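Local coordinates for GAF domain/HD domain protein (Geobacter sulfurreducens, PDB 3EEA), which is of unknown function but forms the GAF domain of a longer protein that also carries an HD-type domain and may have phosphatase activity, at residues A35-D40 / A123-R128; K30-A35 / G53-F58. All coordinates share one frame; numbering follows the deposited sequence.

Interaction 1: A35-D40 / A123-R128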
loop_
_atom_site.group_PDB
_atom_site.type_symbol
_atom_site.label_atom_id
_atom_site.label_comp_id
_atom_site.label_asym_id
_atom_site.label_seq_id
_atom_site.Cartn_x
_atom_site.Cartn_y
_atom_site.Cartn_z
ATOM N N ALA A 35 -9.247 -12.169 6.339
ATOM C CA ALA A 35 -8.912 -12.748 7.619
ATOM C C ALA A 35 -7.384 -12.876 7.720
ATOM O O ALA A 35 -6.779 -13.550 6.881
ATOM C CB ALA A 35 -9.579 -14.115 7.767
ATOM N N VAL A 36 -6.775 -12.241 8.728
ATOM C CA VAL A 36 -5.346 -12.196 8.869
ATOM C C VAL A 36 -4.949 -12.982 10.090
ATOM O O VAL A 36 -5.571 -12.829 11.141
ATOM C CB VAL A 36 -4.802 -10.716 9.005
ATOM C CG1 VAL A 36 -3.240 -10.750 9.123
ATOM C CG2 VAL A 36 -5.330 -9.864 7.861
ATOM N N TYR A 37 -3.916 -13.802 9.936
ATOM C CA TYR A 37 -3.347 -14.622 10.989
ATOM C C TYR A 37 -1.836 -14.439 11.103
ATOM O O TYR A 37 -1.140 -14.185 10.092
ATOM C CB TYR A 37 -3.541 -16.084 10.638
ATOM C CG TYR A 37 -4.974 -16.550 10.637
ATOM C CD1 TYR A 37 -5.498 -17.321 11.700
ATOM C CD2 TYR A 37 -5.820 -16.226 9.585
ATOM C CE1 TYR A 37 -6.825 -17.722 11.693
ATOM C CE2 TYR A 37 -7.130 -16.680 9.558
ATOM C CZ TYR A 37 -7.626 -17.409 10.607
ATOM O OH TYR A 37 -8.930 -17.806 10.562
ATOM N N PHE A 38 -1.303 -14.619 12.313
ATOM C CA PHE A 38 0.130 -14.674 12.481
ATOM C C PHE A 38 0.594 -16.092 12.745
ATOM O O PHE A 38 -0.126 -16.876 13.366
ATOM C CB PHE A 38 0.559 -13.763 13.611
ATOM C CG PHE A 38 0.462 -12.306 13.293
ATOM C CD1 PHE A 38 1.012 -11.796 12.116
ATOM C CD2 PHE A 38 -0.138 -11.434 14.172
ATOM C CE1 PHE A 38 0.931 -10.451 11.830
ATOM C CE2 PHE A 38 -0.216 -10.059 13.900
ATOM C CZ PHE A 38 0.316 -9.571 12.736
ATOM N N PHE A 39 1.796 -16.413 12.289
ATOM C CA PHE A 39 2.353 -17.749 12.514
ATOM C C PHE A 39 3.077 -17.739 13.852
ATOM O O PHE A 39 3.956 -16.894 14.072
ATOM C CB PHE A 39 3.307 -18.151 11.425
ATOM C CG PHE A 39 3.714 -19.614 11.497
ATOM C CD1 PHE A 39 2.781 -20.608 11.354
ATOM C CD2 PHE A 39 5.033 -19.967 11.705
ATOM C CE1 PHE A 39 3.149 -21.958 11.396
ATOM C CE2 PHE A 39 5.408 -21.313 11.764
ATOM C CZ PHE A 39 4.447 -22.302 11.604
ATOM N N ASP A 40 2.620 -18.614 14.746
ATOM C CA ASP A 40 3.123 -18.733 16.133
ATOM C C ASP A 40 4.270 -19.720 16.196
ATOM O O ASP A 40 4.184 -20.820 15.607
ATOM C CB ASP A 40 1.993 -19.207 17.047
ATOM C CG ASP A 40 0.939 -18.136 17.266
ATOM O OD1 ASP A 40 1.223 -16.963 16.955
ATOM O OD2 ASP A 40 -0.165 -18.473 17.773
ATOM N N ALA A 123 -0.405 -15.126 7.483
ATOM C CA ALA A 123 -1.156 -15.419 6.268
ATOM C C ALA A 123 -2.348 -14.448 6.154
ATOM O O ALA A 123 -2.903 -14.072 7.156
ATOM C CB ALA A 123 -1.624 -16.868 6.245
ATOM N N VAL A 124 -2.704 -14.075 4.943
ATOM C CA VAL A 124 -3.892 -13.249 4.664
ATOM C C VAL A 124 -4.799 -14.076 3.776
ATOM O O VAL A 124 -4.382 -14.509 2.678
ATOM C CB VAL A 124 -3.511 -11.935 3.952
ATOM C CG1 VAL A 124 -4.749 -11.084 3.607
ATOM C CG2 VAL A 124 -2.536 -11.133 4.816
ATOM N N PHE A 125 -6.025 -14.307 4.227
ATOM C CA PHE A 125 -7.023 -14.976 3.406
ATOM C C PHE A 125 -8.097 -13.969 2.959
ATOM O O PHE A 125 -8.561 -13.129 3.754
ATOM C CB PHE A 125 -7.655 -16.067 4.187
ATOM C CG PHE A 125 -6.663 -17.078 4.741
ATOM C CD1 PHE A 125 -6.218 -18.117 3.952
ATOM C CD2 PHE A 125 -6.133 -16.934 6.025
ATOM C CE1 PHE A 125 -5.301 -19.048 4.463
ATOM C CE2 PHE A 125 -5.219 -17.859 6.550
ATOM C CZ PHE A 125 -4.786 -18.898 5.753
ATOM N N MET A 126 -8.447 -14.027 1.695
ATOM C CA MET A 126 -9.418 -13.107 1.083
ATOM C C MET A 126 -10.442 -13.964 0.394
ATOM O O MET A 126 -10.091 -14.981 -0.176
ATOM C CB MET A 126 -8.730 -12.194 0.096
ATOM C CG MET A 126 -7.736 -11.223 0.845
ATOM S SD MET A 126 -6.889 -10.114 -0.256
ATOM C CE MET A 126 -8.169 -9.092 -0.848
ATOM N N ALA A 127 -11.715 -13.571 0.508
ATOM C CA ALA A 127 -12.809 -14.382 0.004
ATOM C C ALA A 127 -13.792 -13.511 -0.749
ATOM O O ALA A 127 -14.027 -12.367 -0.372
ATOM C CB ALA A 127 -13.549 -15.091 1.183
ATOM N N ARG A 128 -14.355 -14.085 -1.788
ATOM C CA ARG A 128 -15.612 -13.596 -2.337
ATOM C C ARG A 128 -16.496 -14.751 -2.826
ATOM O O ARG A 128 -16.042 -15.913 -2.944
ATOM C CB ARG A 128 -15.412 -12.481 -3.364
ATOM C CG ARG A 128 -14.487 -12.693 -4.359
ATOM C CD ARG A 128 -14.151 -11.338 -5.010
ATOM N NE ARG A 128 -13.605 -11.586 -6.295
ATOM C CZ ARG A 128 -12.780 -10.820 -7.008
ATOM N NH1 ARG A 128 -12.407 -11.312 -8.159
ATOM N NH2 ARG A 128 -12.308 -9.653 -6.619
#
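Ala35 N gives its hydrogen to Phe125 O at 2.8 Å, and Phe125 N returns a nearly straight bond (177°) to Ala35 O, closing one hydrogen-bonded pair of an antiparallel ladder. Tyr37 and Ala123 form the next such pair, with Tyr37 N to Ala123 O at 3.0 Å and Ala123 N to Tyr37 O at 2.9 Å. Ala123 O has a further neighbour in Val36 CA, a CA-H...O contact of 3.5 Å. Between the two pairs stand Val36 and Val124, non-hydrogen-bonded, whose CG2 methyls meet at 4.3 Å on the face packed by helix 137-158. The opposite face carries Tyr37 and Phe125. In both residues CG is anti to the carbonyl carbon, which brings Tyr37 CD2 to 3.5 Å from Phe125 CE2, in plane at the edge of the Phe125 ring. The ring planes stand at 84°, with centroids 5.5 Å apart. Phe62 adds an edge-to-face partner for Tyr37, and Leu67 touches both aromatics. In this central part of the GAF sheet the four backbone bonds satisfy buried amides and carbonyls, while the aromatic face supplies a largely aromatic wall to the pocket occupied by a polyether.

Interaction 2: K30-A35 / G53-F58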
loop_
_atom_site.group_PDB
_atom_site.type_symbol
_atom_site.label_atom_id
_atom_site.label_comp_id
_atom_site.label_asym_id
_atom_site.label_seq_id
_atom_site.Cartn_x
_atom_site.Cartn_y
_atom_site.Cartn_z
ATOM N N LYS A 30 -12.214 -5.945 -4.851
ATOM C CA LYS A 30 -13.560 -6.323 -4.355
ATOM C C LYS A 30 -13.476 -7.675 -3.633
ATOM O O LYS A 30 -13.006 -8.682 -4.187
ATOM C CB LYS A 30 -14.578 -6.381 -5.511
ATOM C CG LYS A 30 -14.831 -5.002 -6.096
ATOM C CD LYS A 30 -15.828 -4.987 -7.282
ATOM C CE LYS A 30 -16.059 -3.544 -7.816
ATOM N NZ LYS A 30 -17.011 -3.517 -8.988
ATOM N N THR A 31 -13.910 -7.689 -2.376
ATOM C CA THR A 31 -13.833 -8.889 -1.554
ATOM C C THR A 31 -15.022 -8.934 -0.591
ATOM O O THR A 31 -15.561 -7.875 -0.203
ATOM C CB THR A 31 -12.514 -8.865 -0.683
ATOM O OG1 THR A 31 -12.626 -7.863 0.343
ATOM C CG2 THR A 31 -11.327 -8.535 -1.504
ATOM N N ARG A 32 -15.452 -10.127 -0.210
ATOM C CA ARG A 32 -16.447 -10.257 0.847
ATOM C C ARG A 32 -15.818 -10.049 2.237
ATOM O O ARG A 32 -16.346 -9.323 3.114
ATOM C CB ARG A 32 -17.078 -11.610 0.713
ATOM C CG ARG A 32 -18.178 -11.935 1.692
ATOM C CD ARG A 32 -18.572 -13.355 1.511
ATOM N NE ARG A 32 -19.531 -13.764 2.523
ATOM C CZ ARG A 32 -20.847 -13.554 2.426
ATOM N NH1 ARG A 32 -21.354 -12.897 1.379
ATOM N NH2 ARG A 32 -21.650 -13.968 3.399
ATOM N N TRP A 33 -14.699 -10.712 2.470
ATOM C CA TRP A 33 -13.989 -10.524 3.718
ATOM C C TRP A 33 -12.508 -10.877 3.587
ATOM O O TRP A 33 -12.090 -11.439 2.548
ATOM C CB TRP A 33 -14.607 -11.352 4.818
ATOM C CG TRP A 33 -14.833 -12.764 4.587
ATOM C CD1 TRP A 33 -16.077 -13.371 4.486
ATOM C CD2 TRP A 33 -13.870 -13.859 4.647
ATOM N NE1 TRP A 33 -15.933 -14.709 4.367
ATOM C CE2 TRP A 33 -14.603 -15.054 4.466
ATOM C CE3 TRP A 33 -12.467 -13.930 4.736
ATOM C CZ2 TRP A 33 -13.996 -16.315 4.419
ATOM C CZ3 TRP A 33 -11.846 -15.196 4.689
ATOM C CH2 TRP A 33 -12.615 -16.373 4.508
ATOM N N ILE A 34 -11.765 -10.462 4.608
ATOM C CA ILE A 34 -10.327 -10.661 4.783
ATOM C C ILE A 34 -10.066 -11.134 6.206
ATOM O O ILE A 34 -10.665 -10.623 7.160
ATOM C CB ILE A 34 -9.516 -9.344 4.547
ATOM C CG1 ILE A 34 -9.936 -8.738 3.214
ATOM C CG2 ILE A 34 -7.999 -9.620 4.679
ATOM C CD1 ILE A 34 -9.162 -7.461 2.748
ATOM N N ALA A 35 -9.247 -12.169 6.339
ATOM C CA ALA A 35 -8.912 -12.748 7.619
ATOM C C ALA A 35 -7.384 -12.876 7.720
ATOM O O ALA A 35 -6.779 -13.550 6.881
ATOM C CB ALA A 35 -9.579 -14.115 7.767
ATOM N N GLY A 53 -15.044 -7.663 7.534
ATOM C CA GLY A 53 -16.147 -8.104 6.720
ATOM C C GLY A 53 -16.792 -9.442 6.989
ATOM O O GLY A 53 -17.635 -9.869 6.209
ATOM N N LEU A 54 -16.398 -10.159 8.043
ATOM C CA LEU A 54 -17.027 -11.452 8.298
ATOM C C LEU A 54 -18.466 -11.180 8.772
ATOM O O LEU A 54 -18.694 -10.189 9.459
ATOM C CB LEU A 54 -16.314 -12.205 9.429
ATOM C CG LEU A 54 -14.979 -12.868 9.176
ATOM C CD1 LEU A 54 -14.388 -13.430 10.483
ATOM C CD2 LEU A 54 -15.135 -13.952 8.119
ATOM N N PRO A 55 -19.406 -12.062 8.422
ATOM C CA PRO A 55 -20.719 -11.984 9.047
ATOM C C PRO A 55 -20.564 -12.108 10.547
ATOM O O PRO A 55 -19.754 -12.917 11.011
ATOM C CB PRO A 55 -21.462 -13.194 8.484
ATOM C CG PRO A 55 -20.758 -13.573 7.300
ATOM C CD PRO A 55 -19.326 -13.188 7.483
ATOM N N ALA A 56 -21.310 -11.289 11.281
ATOM C CA ALA A 56 -21.169 -11.153 12.726
ATOM C C ALA A 56 -21.220 -12.497 13.466
ATOM O O ALA A 56 -20.501 -12.687 14.470
ATOM C CB ALA A 56 -22.245 -10.215 13.274
ATOM N N SER A 57 -22.059 -13.416 12.987
ATOM C CA SER A 57 -22.156 -14.726 13.616
ATOM C C SER A 57 -20.844 -15.509 13.541
ATOM O O SER A 57 -20.599 -16.356 14.390
ATOM C CB SER A 57 -23.281 -15.560 13.001
ATOM O OG SER A 57 -23.023 -15.841 11.642
ATOM N N PHE A 58 -19.991 -15.224 12.553
ATOM C CA PHE A 58 -18.724 -15.965 12.425
ATOM C C PHE A 58 -17.531 -15.318 13.155
ATOM O O PHE A 58 -16.449 -15.910 13.258
ATOM C CB PHE A 58 -18.416 -16.225 10.960
ATOM C CG PHE A 58 -19.356 -17.192 10.314
ATOM C CD1 PHE A 58 -19.348 -18.541 10.681
ATOM C CD2 PHE A 58 -20.267 -16.763 9.342
ATOM C CE1 PHE A 58 -20.227 -19.450 10.092
ATOM C CE2 PHE A 58 -21.147 -17.671 8.734
ATOM C CZ PHE A 58 -21.118 -19.020 9.113
#
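Trp33 and Leu54 make the tight part of this contact: methyl CD2 of Leu54 sits over one face of the indole, 3.6 Å from the centroid of its five-membered ring and only 6° off the normal, a CH-pi contact centred on that ring and so toward one end of the indole. Trp33 holds CG between its backbone N and carbonyl carbon (chi1 51°), which swings the indole to the side where the methyl of Leu54 comes down on it. At the base of the side chain, Trp33 CB lies 3.6 Å from Gly53 C. Gly53 packs its backbone against Trp33, with the CA atoms of the two residues 4.4 Å apart, at a positive phi (84°). The two carbonyls Arg32 O and Gly53 O, 3.4 Å apart, are both acceptors and do not bond.

Toward solvent the fit is looser. The extended Arg32 chain crosses Pro55 at about a right angle, with NH2 4.0 Å from Pro55 CG, and the same NH2 makes a weak hydrogen bond to the bound polyether. Pro55 CD comes no nearer to Trp33 than 4.4 Å, at CD1. Arg32 and Trp33 both face Ala127 in a classic beta bulge where strand 33-39 begins, so the contact joins the start of that inner strand to the loop between strand 46-52 and helix 59-64, whose Phe62 also touches Leu54.

Overall arrangement
Interactions 1 and 2 both use strand 33-39 and share Ala35; their centres are about 12 Å apart. Interaction 1 is deep in the domain, its centre about 2 Å from the centre of the chain, whereas interaction 2 lies at the surface, its centre about 12 Å from the centre of the chain. They also touch directly: Ala127 O is 2.7 Å from Arg32 N, a probable hydrogen bond, as is Arg128 NH2 to Lys30 O, also at 2.7 Å. Both contribute to the polyether pocket, interaction 1 through Tyr37 and Phe125, interaction 2 through Arg32, Trp33, Leu54, Pro55 and Phe58. The polyether is probably a crystallisation component, though such molecules often mark pockets.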